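Local coordinates for putative uncharacterized protein (Pyrococcus furiosus, PDB 3VR0) that probably activates the archaeal proteasome, as a homologue of proteasome assembly chaperones belonging to the PAC2 family, at residues C[18-23]-C[123-128]; C[50-55]-C[242-247]; C[129-134]-C[201-206]; C[135-140]-C[166-171]; C[142-147]-C[180-185]. All coordinates share one frame; numbering follows the deposited sequence.

Overall arrangement
From the N terminus, contact 1 closes the first loop, setting the edge strand 21-24 beside helix 116-131. Contact 2 opens inside that loop, at helix 45-57, and closes at helix 242-256, so the two cross; they lie on opposite sides of the chain's centre. Contact 3 follows contact 1 along helix 116-131 and closes at 201-206, between helix 192-202 and strand 206-214; Asp128 joins them by a salt bridge to Arg203. Nested within contact 3 are contacts 4 and 5, which share strand 137-145 and cross each other. They bring helix 164-172 and the loop after strand 179-181 to that strand's two ends. Contacts 3, 4 and 5 all nest within the long loop of contact 2.

Contact 1. Residues C[18-23]-C[123-128]; sequences KETTIV and AGKMLD
Bends at chi2 (-74°) and chi3 (-53°) fold the Lys125 chain back over Thr20, while Ile22 sets CG1 beside its backbone N (chi1 -56°) and carries CD1 to the helix backbone. The lysine's methylenes, more than its ammonium, do the touching. CE comes within 3.5 Å of the carbonyl oxygen of Thr20, and CG lies 4.0 Å from Thr20 CB as the two side chains slide past each other in opposite directions. From Glu19, whose chain crosses the lysine at about a right angle, OE2 approaches Lys125 CD at 3.8 Å. Further along the chain, in strand 21-24, Ile22 CD1 rests 3.7 Å from the backbone oxygen of Lys125. The polar end of Thr20 turns to Glu121, a ligand of a gold ion, and to Ser67. A water accepts a 3.0 Å bond from Ile22 N and a weak one from Lys125 NZ. This packs the loop leading into strand 21-24, and the strand's Ile22, against helix 116-131. Glu19 OE2 and Lys125 NZ stay 4.5 Å apart, beyond a salt bridge, so any attraction between them would be diffuse, and the contact rests chiefly on the lysine's aliphatic chain.

Contact 2. Residues C[50-55]-C[242-247]; sequences AEHLIQ and TALDER
His52 meets Leu244 through a CH-pi contact: Leu244 CG sits over one face of the imidazole, 4.1 Å from the ring centroid and 18° off its normal, displaced toward the rim. The branch methyl CD1 comes closer still, to 3.7 Å from His52 CD2. Having CG anti to its own backbone N (chi1 -172°), the histidine reaches out from helix 45-57 toward the first turn of helix 242-256. Plain van der Waals packing adds a second touch, Ala243 CB lying 4.1 Å from His52 CE1 in an oblique position. Hydrogen bonding holds the ring from beyond this pair of segments, since His52 NE2 bonds to the backbone oxygen of Asp240, just ahead of the helix. Leu228 of helix 221-235, with Ile239 and Met241, also packs on the histidine, so the imidazole sits where three helices meet. Helix 242-256 opens a predicted coiled coil, and this contact packs its first turn against helix 45-57. The bond to Asp240 uses NE2 as donor, which implies that this nitrogen carries a proton, while the face near CG and CD2 offers Leu244 an apolar surface.

Contact 3. Residues C[129-134]-C[201-206]; sequences FVQEFG and KLRGMF
The guanidinium of Arg203 receives the amide oxygen of Gln131 at its edge, in its own plane, though the amide itself is turned 52° from that plane. Arg203 NH1 donates to Gln131 OE1 over 2.7 Å with an N-H...O angle of 149°, arriving tilted 25° from the carbonyl plane. The same nitrogen forms a salt bridge with Asp128, one turn earlier on helix 116-131, so NH1 is shared by a carboxylate and an amide. Met205 crosses the chain of Gln131 obliquely. Its SD lies 3.8 Å from Gln131 CG and 3.9 Å from Gln131 CD, and a bend at its last torsion directs CE onto Val130 CG1, 4.1 Å away. The methionine belongs to the link between helix 192-202 and strand 206-214, where Gly204, with the positive phi that suits glycine, ends the helix in a Schellman motif; a type I beta turn runs from Gln131 to Gly134. An alanine in place of Gln131 is likely to leave Arg203 NH1 with Asp128 but without its amide mate, and Met205 SD without the CG and CD that lie against it. Met205 packs on Ile138 and Leu127 too, between the helix and strand 137-145.

Contact 4. Residues C[135-140]-C[166-171]; sequences TREIIT and EYYKSK
Tyr168 and Glu137 bury the most surface here, and they meet from opposite directions: Tyr168 OH donates to Glu137 OE2 over 2.6 Å. The hydroxyl comes from above the carboxylate plane, 35° out of it, and the carboxylate and ring planes are 63° apart. With CG anti to its backbone N (chi1 -168°) and the chain extended beyond, the glutamate reaches out from strand 137-145 to meet the tyrosine coming from helix 164-172. Tyr167 adds a smaller share. Its ring presents an edge to Glu137 OE2, 4.1 Å from CE2, and CD2 of the same ring lies over the centre of one face of Tyr168. Two waters link the Tyr167 hydroxyl to the carboxylate, one donating to OE2 (2.8 Å) and one to OE1 (2.6 Å). OE1 also forms a salt bridge with Arg100, so the charge of the buried carboxylate is probably well compensated. Such packing of a helix on a central mixed sheet is typical of an alpha/beta fold, here that of the PAC2 family.

Contact 5. Residues C[142-147]-C[180-185]; sequences GGYQVP and IWREDE
Asp184 is gripped side-on by two nitrogens of Arg182, and the outer of these, NH2, is also the atom that touches Tyr144. Arg182 NH2 donates to Asp184 OD2 over 2.7 Å at 165°, a salt bridge, and Arg182 NE reaches Asp184 OD1 over 3.0 Å in an almost straight bond. Both oxygens use their syn lone pairs, and both lie close to the guanidinium plane, so the two flat groups form a coplanar, bidentate pair. The bend in the arginine chain at chi3 (73°) turns the guanidinium back toward this neighbour, which is the centre of an inverse gamma turn. Across the contact, Arg182 NH2 comes to 3.6 Å from Tyr144 CE1, and the ring stands nearly perpendicular to the guanidinium, the planes 86° apart; the approach is oblique. Asp184 OD2 is 4.3 Å from Tyr144 OH. Leu156 and Leu211 of the intervening strands touch both Tyr144 and Arg182, while Ile76 of a third subunit packs on Arg182 and Asp184. A leucine in place of Arg182 would probably leave the Asp184 carboxylate without its mate and free to turn beside Tyr144. The contact therefore joins the end of strand 137-145 to the loop that follows strand 179-181 through a charge pair probably balanced within its own loop, so Tyr144 probably meets a muted positive charge.

Contact 1. Residues C[18-23]-C[123-128]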
# COMPACT_ATOMS: atom_id res chain seq x y z
N LYS C 18 7.12 9.19 12.62
CA LYS C 18 6.97 9.23 11.15
C LYS C 18 7.63 7.98 10.63
O LYS C 18 7.47 7.59 9.47
CB LYS C 18 7.68 10.46 10.55
CG LYS C 18 7.05 11.80 10.97
CD LYS C 18 7.32 12.89 9.91
CE LYS C 18 7.19 14.31 10.50
NZ LYS C 18 7.86 15.32 9.62
N GLU C 19 8.42 7.37 11.52
CA GLU C 19 9.09 6.15 11.21
C GLU C 19 9.25 5.31 12.47
O GLU C 19 8.96 5.75 13.56
CB GLU C 19 10.43 6.41 10.46
CG GLU C 19 11.64 6.86 11.30
CD GLU C 19 12.96 6.98 10.45
OE1 GLU C 19 12.95 7.67 9.40
OE2 GLU C 19 13.99 6.38 10.85
N THR C 20 9.68 4.09 12.27
CA THR C 20 9.96 3.17 13.32
C THR C 20 10.88 3.80 14.38
O THR C 20 11.91 4.37 14.07
CB THR C 20 10.54 1.91 12.69
OG1 THR C 20 9.58 1.37 11.77
CG2 THR C 20 10.88 0.87 13.73
N THR C 21 10.47 3.70 15.64
CA THR C 21 11.16 4.34 16.76
C THR C 21 11.61 3.29 17.81
O THR C 21 10.85 2.40 18.20
CB THR C 21 10.18 5.36 17.44
OG1 THR C 21 9.81 6.37 16.48
CG2 THR C 21 10.84 6.09 18.64
N ILE C 22 12.84 3.44 18.28
CA ILE C 22 13.34 2.68 19.40
C ILE C 22 13.54 3.58 20.62
O ILE C 22 14.24 4.58 20.54
CB ILE C 22 14.65 1.95 19.04
CG1 ILE C 22 14.41 1.06 17.82
CG2 ILE C 22 15.17 1.16 20.29
CD1 ILE C 22 15.57 0.39 17.28
N VAL C 23 12.88 3.22 21.72
CA VAL C 23 12.96 3.87 22.97
C VAL C 23 13.97 3.05 23.80
O VAL C 23 13.78 1.83 23.98
CB VAL C 23 11.59 3.82 23.69
CG1 VAL C 23 11.67 4.53 25.04
CG2 VAL C 23 10.48 4.45 22.83
N ALA C 123 13.64 -3.86 10.09
CA ALA C 123 14.92 -4.57 10.11
C ALA C 123 16.16 -3.65 10.11
O ALA C 123 17.14 -3.88 10.81
CB ALA C 123 15.01 -5.50 8.93
N GLY C 124 16.12 -2.63 9.26
CA GLY C 124 17.17 -1.65 9.16
C GLY C 124 17.35 -0.88 10.48
O GLY C 124 18.49 -0.70 10.92
N LYS C 125 16.24 -0.42 11.10
CA LYS C 125 16.34 0.27 12.41
C LYS C 125 16.91 -0.68 13.49
O LYS C 125 17.72 -0.26 14.31
CB LYS C 125 14.99 0.80 12.91
CG LYS C 125 14.53 2.07 12.21
CD LYS C 125 15.32 3.34 12.67
CE LYS C 125 15.32 3.50 14.18
NZ LYS C 125 15.96 4.82 14.53
N MET C 126 16.45 -1.93 13.50
CA MET C 126 17.04 -2.92 14.44
C MET C 126 18.53 -3.06 14.23
O MET C 126 19.27 -3.13 15.22
CB MET C 126 16.43 -4.30 14.31
CG MET C 126 15.00 -4.34 14.71
SD MET C 126 14.37 -6.05 14.66
CE MET C 126 12.75 -5.66 15.33
N LEU C 127 18.96 -3.13 12.96
CA LEU C 127 20.39 -3.25 12.71
C LEU C 127 21.14 -1.98 13.13
O LEU C 127 22.24 -2.13 13.64
CB LEU C 127 20.76 -3.66 11.27
CG LEU C 127 20.21 -5.07 10.96
CD1 LEU C 127 20.15 -5.31 9.50
CD2 LEU C 127 20.98 -6.21 11.66
N ASP C 128 20.60 -0.78 12.89
CA ASP C 128 21.32 0.46 13.26
C ASP C 128 21.52 0.48 14.78
O ASP C 128 22.53 0.94 15.28
CB ASP C 128 20.57 1.77 12.88
CG ASP C 128 20.38 1.97 11.35
OD1 ASP C 128 21.09 1.36 10.51
OD2 ASP C 128 19.48 2.74 10.99
O HOH W 1 14.34 5.86 17.45

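Contact 2. Residues C[50-55]-C[242-247]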
# COMPACT_ATOMS: atom_id res chain seq x y z
N ALA C 50 13.15 -17.65 21.90
CA ALA C 50 13.74 -16.43 22.47
C ALA C 50 13.24 -16.12 23.87
O ALA C 50 14.04 -15.75 24.73
CB ALA C 50 13.55 -15.19 21.54
N GLU C 51 11.93 -16.28 24.10
CA GLU C 51 11.35 -16.03 25.42
C GLU C 51 11.92 -16.98 26.48
O GLU C 51 12.18 -16.58 27.62
CB GLU C 51 9.85 -16.15 25.43
CG GLU C 51 9.15 -14.98 24.73
CD GLU C 51 7.66 -15.19 24.69
OE1 GLU C 51 7.22 -16.36 24.64
OE2 GLU C 51 6.91 -14.21 24.76
N HIS C 52 12.14 -18.22 26.08
CA HIS C 52 12.69 -19.18 27.00
C HIS C 52 14.13 -18.80 27.31
O HIS C 52 14.57 -18.91 28.45
CB HIS C 52 12.65 -20.61 26.46
CG HIS C 52 13.04 -21.63 27.47
ND1 HIS C 52 12.39 -21.74 28.69
CD2 HIS C 52 14.02 -22.55 27.48
CE1 HIS C 52 12.96 -22.69 29.40
NE2 HIS C 52 13.94 -23.21 28.69
N LEU C 53 14.85 -18.34 26.29
CA LEU C 53 16.21 -17.91 26.48
C LEU C 53 16.26 -16.66 27.37
O LEU C 53 17.06 -16.60 28.30
CB LEU C 53 16.95 -17.73 25.17
CG LEU C 53 18.44 -17.36 25.20
CD1 LEU C 53 19.33 -18.51 25.78
CD2 LEU C 53 18.84 -17.02 23.77
N ILE C 54 15.39 -15.69 27.13
CA ILE C 54 15.29 -14.52 28.00
C ILE C 54 15.17 -14.98 29.46
O ILE C 54 15.93 -14.51 30.32
CB ILE C 54 14.05 -13.61 27.69
CG1 ILE C 54 14.03 -13.10 26.23
CG2 ILE C 54 13.90 -12.50 28.71
CD1 ILE C 54 15.15 -12.46 25.83
N GLN C 55 14.17 -15.83 29.71
CA GLN C 55 13.83 -16.29 31.08
C GLN C 55 14.94 -17.02 31.78
O GLN C 55 15.24 -16.70 32.90
CB GLN C 55 12.58 -17.16 31.12
CG GLN C 55 11.32 -16.42 30.78
CD GLN C 55 11.12 -15.21 31.70
OE1 GLN C 55 11.06 -14.06 31.23
NE2 GLN C 55 11.03 -15.46 33.03
N THR C 242 13.26 -27.73 30.49
CA THR C 242 12.09 -28.32 31.14
C THR C 242 10.78 -27.66 30.73
O THR C 242 9.86 -28.35 30.26
CB THR C 242 12.20 -28.30 32.69
OG1 THR C 242 13.31 -29.11 33.11
CG2 THR C 242 10.92 -28.83 33.34
N ALA C 243 10.68 -26.35 30.91
CA ALA C 243 9.42 -25.67 30.70
C ALA C 243 8.90 -25.83 29.26
O ALA C 243 7.68 -25.81 29.03
CB ALA C 243 9.52 -24.22 31.09
N LEU C 244 9.81 -26.03 28.31
CA LEU C 244 9.42 -26.22 26.92
C LEU C 244 8.87 -27.64 26.72
O LEU C 244 7.77 -27.79 26.20
CB LEU C 244 10.57 -25.90 25.94
CG LEU C 244 10.97 -24.43 25.65
CD1 LEU C 244 12.22 -24.35 24.79
CD2 LEU C 244 9.85 -23.62 25.02
N ASP C 245 9.63 -28.65 27.17
CA ASP C 245 9.14 -30.06 27.30
C ASP C 245 7.72 -30.14 27.80
O ASP C 245 6.89 -30.80 27.20
CB ASP C 245 9.98 -30.88 28.29
CG ASP C 245 11.42 -31.05 27.86
OD1 ASP C 245 11.72 -31.21 26.64
OD2 ASP C 245 12.28 -31.02 28.79
N GLU C 246 7.47 -29.47 28.92
CA GLU C 246 6.16 -29.45 29.54
C GLU C 246 5.08 -28.80 28.68
O GLU C 246 3.92 -29.21 28.74
CB GLU C 246 6.22 -28.76 30.89
CG GLU C 246 6.83 -29.64 31.98
CD GLU C 246 6.97 -28.91 33.30
OE1 GLU C 246 7.45 -29.53 34.29
OE2 GLU C 246 6.58 -27.72 33.36
N ARG C 247 5.46 -27.80 27.90
CA ARG C 247 4.48 -27.18 26.99
C ARG C 247 4.23 -28.08 25.78
O ARG C 247 3.11 -28.19 25.32
CB ARG C 247 4.93 -25.78 26.56
CG ARG C 247 3.86 -24.96 25.84
CD ARG C 247 4.35 -23.56 25.60
NE ARG C 247 3.31 -22.66 25.10
CZ ARG C 247 3.27 -21.35 25.35
NH1 ARG C 247 4.21 -20.78 26.10
NH2 ARG C 247 2.29 -20.60 24.85

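Contact 3. Residues C[129-134]-C[201-206]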
# COMPACT_ATOMS: atom_id res chain seq x y z
N PHE C 129 20.52 0.04 15.49
CA PHE C 129 20.55 0.10 16.93
C PHE C 129 21.62 -0.87 17.51
O PHE C 129 22.44 -0.50 18.32
CB PHE C 129 19.16 -0.21 17.46
CG PHE C 129 19.09 -0.26 18.96
CD1 PHE C 129 19.50 0.86 19.74
CD2 PHE C 129 18.67 -1.41 19.60
CE1 PHE C 129 19.43 0.80 21.15
CE2 PHE C 129 18.59 -1.47 21.03
CZ PHE C 129 18.98 -0.37 21.80
N VAL C 130 21.61 -2.11 17.02
CA VAL C 130 22.46 -3.17 17.52
C VAL C 130 23.96 -2.92 17.17
O VAL C 130 24.86 -3.25 17.97
CB VAL C 130 21.77 -4.46 17.03
CG1 VAL C 130 22.51 -5.26 16.01
CG2 VAL C 130 20.93 -5.16 18.09
N GLN C 131 24.22 -2.31 16.03
CA GLN C 131 25.55 -1.88 15.68
C GLN C 131 26.10 -0.75 16.59
O GLN C 131 27.31 -0.60 16.68
CB GLN C 131 25.62 -1.42 14.22
CG GLN C 131 25.56 -2.54 13.16
CD GLN C 131 25.72 -1.96 11.75
OE1 GLN C 131 24.85 -1.24 11.25
NE2 GLN C 131 26.84 -2.25 11.13
N GLU C 132 25.24 0.01 17.25
CA GLU C 132 25.77 0.96 18.22
C GLU C 132 26.52 0.26 19.34
O GLU C 132 27.33 0.89 19.98
CB GLU C 132 24.68 1.85 18.81
CG GLU C 132 23.99 2.71 17.76
CD GLU C 132 22.89 3.54 18.37
OE1 GLU C 132 22.73 3.59 19.63
OE2 GLU C 132 22.20 4.18 17.57
N PHE C 133 26.28 -1.05 19.55
CA PHE C 133 26.94 -1.81 20.63
C PHE C 133 28.06 -2.67 20.12
O PHE C 133 28.57 -3.53 20.82
CB PHE C 133 25.90 -2.61 21.42
CG PHE C 133 24.90 -1.74 22.07
CD1 PHE C 133 25.17 -1.14 23.31
CD2 PHE C 133 23.73 -1.37 21.38
CE1 PHE C 133 24.25 -0.22 23.88
CE2 PHE C 133 22.80 -0.50 21.94
CZ PHE C 133 23.07 0.08 23.18
N GLY C 134 28.43 -2.45 18.86
CA GLY C 134 29.48 -3.22 18.25
C GLY C 134 29.04 -4.57 17.70
O GLY C 134 29.90 -5.38 17.41
N LYS C 201 24.27 -8.51 5.99
CA LYS C 201 25.36 -8.86 5.06
C LYS C 201 25.84 -7.70 4.18
O LYS C 201 27.04 -7.55 3.88
CB LYS C 201 24.83 -10.01 4.22
CG LYS C 201 25.79 -10.53 3.20
CD LYS C 201 25.03 -11.55 2.39
CE LYS C 201 25.91 -12.28 1.44
NZ LYS C 201 25.25 -13.61 1.36
N LEU C 202 24.91 -6.84 3.76
CA LEU C 202 25.28 -5.61 3.03
C LEU C 202 26.10 -4.66 3.87
O LEU C 202 26.85 -3.84 3.34
CB LEU C 202 24.03 -4.84 2.56
CG LEU C 202 22.98 -5.50 1.65
CD1 LEU C 202 22.07 -4.41 1.02
CD2 LEU C 202 23.65 -6.31 0.54
N ARG C 203 25.94 -4.72 5.18
CA ARG C 203 26.67 -3.81 6.07
C ARG C 203 27.94 -4.43 6.59
O ARG C 203 28.62 -3.81 7.37
CB ARG C 203 25.82 -3.44 7.28
CG ARG C 203 24.60 -2.75 6.95
CD ARG C 203 23.80 -2.58 8.20
NE ARG C 203 22.53 -1.95 7.90
CZ ARG C 203 21.95 -1.08 8.71
NH1 ARG C 203 22.56 -0.72 9.84
NH2 ARG C 203 20.78 -0.56 8.37
N GLY C 204 28.25 -5.66 6.21
CA GLY C 204 29.53 -6.25 6.63
C GLY C 204 29.35 -7.11 7.86
O GLY C 204 30.33 -7.60 8.41
N MET C 205 28.10 -7.30 8.28
CA MET C 205 27.69 -8.21 9.38
C MET C 205 27.50 -9.64 8.85
O MET C 205 27.55 -9.89 7.64
CB MET C 205 26.39 -7.71 10.03
CG MET C 205 26.48 -6.27 10.60
SD MET C 205 24.87 -5.67 11.17
CE MET C 205 24.68 -6.50 12.78
N PHE C 206 27.27 -10.59 9.75
CA PHE C 206 27.29 -12.00 9.33
C PHE C 206 26.53 -12.82 10.32
O PHE C 206 26.28 -12.35 11.45
CB PHE C 206 28.72 -12.52 9.16
CG PHE C 206 29.55 -12.56 10.46
CD1 PHE C 206 29.59 -13.71 11.23
CD2 PHE C 206 30.31 -11.46 10.86
CE1 PHE C 206 30.38 -13.77 12.42
CE2 PHE C 206 31.08 -11.49 12.05
CZ PHE C 206 31.13 -12.67 12.82

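Contact 4. Residues C[135-140]-C[166-171]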
# COMPACT_ATOMS: atom_id res chain seq x y z
N THR C 135 27.74 -4.86 17.61
CA THR C 135 27.26 -6.15 17.04
C THR C 135 27.69 -6.37 15.59
O THR C 135 27.57 -5.46 14.75
CB THR C 135 25.74 -6.22 17.03
OG1 THR C 135 25.26 -5.88 18.33
CG2 THR C 135 25.24 -7.64 16.63
N ARG C 136 28.24 -7.57 15.34
CA ARG C 136 28.67 -7.97 13.99
C ARG C 136 27.92 -9.20 13.58
O ARG C 136 27.75 -9.45 12.41
CB ARG C 136 30.20 -8.29 13.96
CG ARG C 136 31.12 -7.07 14.34
CD ARG C 136 32.61 -7.51 14.59
NE ARG C 136 32.66 -8.59 15.59
CZ ARG C 136 33.22 -9.79 15.38
NH1 ARG C 136 33.85 -10.03 14.21
NH2 ARG C 136 33.17 -10.72 16.33
N GLU C 137 27.50 -9.99 14.57
CA GLU C 137 27.13 -11.37 14.36
C GLU C 137 25.67 -11.57 14.78
O GLU C 137 25.26 -11.07 15.84
CB GLU C 137 28.02 -12.31 15.20
CG GLU C 137 27.86 -13.80 14.77
CD GLU C 137 28.85 -14.78 15.49
OE1 GLU C 137 29.83 -14.29 16.08
OE2 GLU C 137 28.60 -16.01 15.49
N ILE C 138 24.92 -12.30 13.96
CA ILE C 138 23.47 -12.40 14.12
C ILE C 138 23.05 -13.84 14.08
O ILE C 138 23.50 -14.56 13.22
CB ILE C 138 22.77 -11.68 12.95
CG1 ILE C 138 23.13 -10.21 12.93
CG2 ILE C 138 21.26 -11.78 13.04
CD1 ILE C 138 22.94 -9.50 11.51
N ILE C 139 22.14 -14.27 14.96
CA ILE C 139 21.58 -15.59 14.84
C ILE C 139 20.07 -15.42 14.78
O ILE C 139 19.51 -14.81 15.66
CB ILE C 139 21.96 -16.45 16.09
CG1 ILE C 139 23.50 -16.63 16.18
CG2 ILE C 139 21.28 -17.80 15.99
CD1 ILE C 139 23.92 -17.50 17.43
N THR C 140 19.41 -15.92 13.73
CA THR C 140 17.94 -15.81 13.72
C THR C 140 17.31 -17.19 13.93
O THR C 140 17.82 -18.18 13.49
CB THR C 140 17.41 -15.17 12.41
OG1 THR C 140 17.79 -16.00 11.34
CG2 THR C 140 18.08 -13.78 12.14
N GLU C 166 31.72 -24.10 8.23
CA GLU C 166 32.52 -24.98 9.08
C GLU C 166 32.79 -24.36 10.46
O GLU C 166 32.89 -25.07 11.49
CB GLU C 166 33.78 -25.48 8.37
CG GLU C 166 34.92 -24.49 8.20
CD GLU C 166 36.24 -25.24 7.95
OE1 GLU C 166 36.24 -26.49 8.09
OE2 GLU C 166 37.27 -24.59 7.62
N TYR C 167 32.78 -23.02 10.48
CA TYR C 167 32.79 -22.29 11.74
C TYR C 167 31.64 -22.80 12.59
O TYR C 167 31.88 -23.30 13.69
CB TYR C 167 32.73 -20.76 11.55
CG TYR C 167 32.67 -20.02 12.86
CD1 TYR C 167 33.83 -19.85 13.67
CD2 TYR C 167 31.47 -19.49 13.32
CE1 TYR C 167 33.77 -19.18 14.89
CE2 TYR C 167 31.40 -18.80 14.54
CZ TYR C 167 32.56 -18.65 15.32
OH TYR C 167 32.48 -17.99 16.52
N TYR C 168 30.41 -22.71 12.09
CA TYR C 168 29.28 -23.12 12.91
C TYR C 168 29.19 -24.62 13.03
O TYR C 168 28.67 -25.12 14.02
CB TYR C 168 27.94 -22.53 12.45
CG TYR C 168 27.87 -21.05 12.65
CD1 TYR C 168 27.96 -20.18 11.57
CD2 TYR C 168 27.73 -20.51 13.92
CE1 TYR C 168 27.93 -18.82 11.75
CE2 TYR C 168 27.71 -19.17 14.12
CZ TYR C 168 27.80 -18.32 13.04
OH TYR C 168 27.76 -16.98 13.25
N LYS C 169 29.66 -25.33 12.02
CA LYS C 169 29.68 -26.82 12.12
C LYS C 169 30.50 -27.26 13.31
O LYS C 169 30.05 -28.10 14.05
CB LYS C 169 30.22 -27.48 10.86
CG LYS C 169 29.12 -27.97 9.92
CD LYS C 169 29.71 -28.56 8.64
CE LYS C 169 28.64 -28.98 7.66
NZ LYS C 169 29.19 -28.97 6.26
N SER C 170 31.67 -26.66 13.50
CA SER C 170 32.56 -26.95 14.64
C SER C 170 31.83 -26.75 15.95
O SER C 170 31.80 -27.65 16.80
CB SER C 170 33.77 -26.04 14.65
OG SER C 170 34.42 -26.08 13.41
N LYS C 171 31.23 -25.57 16.10
CA LYS C 171 30.52 -25.22 17.33
C LYS C 171 29.43 -26.21 17.63
O LYS C 171 29.14 -26.45 18.79
CB LYS C 171 29.89 -23.82 17.22
CG LYS C 171 30.85 -22.74 16.88
CD LYS C 171 31.60 -22.34 18.09
CE LYS C 171 32.50 -21.15 17.81
NZ LYS C 171 33.28 -20.91 19.05
O HOH W 2 30.11 -17.47 17.34
O HOH W 3 32.29 -15.06 15.52

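Contact 5. Residues C[142-147]-C[180-185]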
# COMPACT_ATOMS: atom_id res chain seq x y z
N GLY C 142 13.61 -19.40 13.89
CA GLY C 142 12.22 -19.46 13.50
C GLY C 142 11.82 -20.87 13.02
O GLY C 142 12.48 -21.87 13.33
N GLY C 143 10.73 -20.94 12.26
CA GLY C 143 10.15 -22.21 11.79
C GLY C 143 10.28 -22.41 10.29
O GLY C 143 10.44 -21.45 9.52
N TYR C 144 10.23 -23.67 9.89
CA TYR C 144 10.17 -24.06 8.49
C TYR C 144 8.93 -24.93 8.30
O TYR C 144 8.87 -26.04 8.84
CB TYR C 144 11.43 -24.79 8.06
CG TYR C 144 11.43 -25.20 6.61
CD1 TYR C 144 11.84 -24.32 5.61
CD2 TYR C 144 11.02 -26.49 6.23
CE1 TYR C 144 11.84 -24.69 4.29
CE2 TYR C 144 11.01 -26.87 4.89
CZ TYR C 144 11.42 -25.97 3.93
OH TYR C 144 11.42 -26.34 2.61
N GLN C 145 7.94 -24.41 7.58
CA GLN C 145 6.62 -25.03 7.41
C GLN C 145 6.71 -26.35 6.64
O GLN C 145 7.29 -26.41 5.55
CB GLN C 145 5.67 -24.06 6.69
CG GLN C 145 4.39 -24.69 6.10
CD GLN C 145 3.28 -24.82 7.10
OE1 GLN C 145 2.12 -24.46 6.84
NE2 GLN C 145 3.62 -25.30 8.28
N VAL C 146 6.11 -27.39 7.21
CA VAL C 146 6.24 -28.77 6.72
C VAL C 146 4.85 -29.48 6.82
O VAL C 146 4.12 -29.28 7.79
CB VAL C 146 7.39 -29.48 7.51
CG1 VAL C 146 6.86 -30.44 8.57
CG2 VAL C 146 8.40 -30.10 6.60
N PRO C 147 4.48 -30.30 5.81
CA PRO C 147 3.13 -30.90 5.86
C PRO C 147 2.93 -31.96 6.99
O PRO C 147 1.79 -32.20 7.41
CB PRO C 147 2.96 -31.51 4.47
CG PRO C 147 4.35 -31.77 3.97
CD PRO C 147 5.26 -30.78 4.64
N ILE C 180 20.48 -29.78 9.40
CA ILE C 180 20.65 -29.91 7.96
C ILE C 180 21.11 -28.61 7.36
O ILE C 180 20.46 -27.60 7.54
CB ILE C 180 19.32 -30.31 7.28
CG1 ILE C 180 18.76 -31.59 7.89
CG2 ILE C 180 19.49 -30.42 5.74
CD1 ILE C 180 19.82 -32.66 8.13
N TRP C 181 22.24 -28.66 6.64
CA TRP C 181 22.75 -27.55 5.87
C TRP C 181 22.01 -27.40 4.52
O TRP C 181 22.28 -28.17 3.59
CB TRP C 181 24.28 -27.69 5.73
CG TRP C 181 24.90 -27.44 7.07
CD1 TRP C 181 25.11 -28.37 8.08
CD2 TRP C 181 25.28 -26.17 7.62
NE1 TRP C 181 25.63 -27.74 9.18
CE2 TRP C 181 25.74 -26.40 8.93
CE3 TRP C 181 25.29 -24.86 7.11
CZ2 TRP C 181 26.21 -25.36 9.75
CZ3 TRP C 181 25.76 -23.83 7.93
CH2 TRP C 181 26.21 -24.09 9.23
N ARG C 182 21.12 -26.39 4.43
CA ARG C 182 20.07 -26.30 3.38
C ARG C 182 20.60 -26.33 1.99
O ARG C 182 21.55 -25.63 1.68
CB ARG C 182 19.28 -24.99 3.50
CG ARG C 182 18.50 -24.88 4.76
CD ARG C 182 17.86 -23.55 4.82
NE ARG C 182 16.76 -23.46 3.88
CZ ARG C 182 15.64 -22.80 4.13
NH1 ARG C 182 15.47 -22.16 5.29
NH2 ARG C 182 14.69 -22.77 3.19
N GLU C 183 19.99 -27.13 1.13
CA GLU C 183 20.45 -27.11 -0.27
C GLU C 183 19.34 -26.66 -1.23
O GLU C 183 19.52 -26.72 -2.44
CB GLU C 183 20.96 -28.49 -0.70
CG GLU C 183 21.94 -29.20 0.24
CD GLU C 183 22.31 -30.62 -0.25
OE1 GLU C 183 21.53 -31.22 -1.03
OE2 GLU C 183 23.38 -31.14 0.15
N ASP C 184 18.21 -26.21 -0.69
CA ASP C 184 17.05 -25.85 -1.51
C ASP C 184 17.26 -24.50 -2.19
O ASP C 184 16.63 -23.52 -1.81
CB ASP C 184 15.78 -25.88 -0.66
CG ASP C 184 15.87 -24.98 0.63
OD1 ASP C 184 16.95 -24.92 1.29
OD2 ASP C 184 14.83 -24.35 0.98
N GLU C 185 18.15 -24.46 -3.17
CA GLU C 185 18.43 -23.25 -3.94
C GLU C 185 17.12 -22.56 -4.41
O GLU C 185 16.16 -23.25 -4.81
CB GLU C 185 19.36 -23.58 -5.12
CG GLU C 185 20.14 -22.40 -5.72
CD GLU C 185 21.31 -22.82 -6.61
OE1 GLU C 185 21.91 -23.92 -6.39
OE2 GLU C 185 21.67 -22.05 -7.53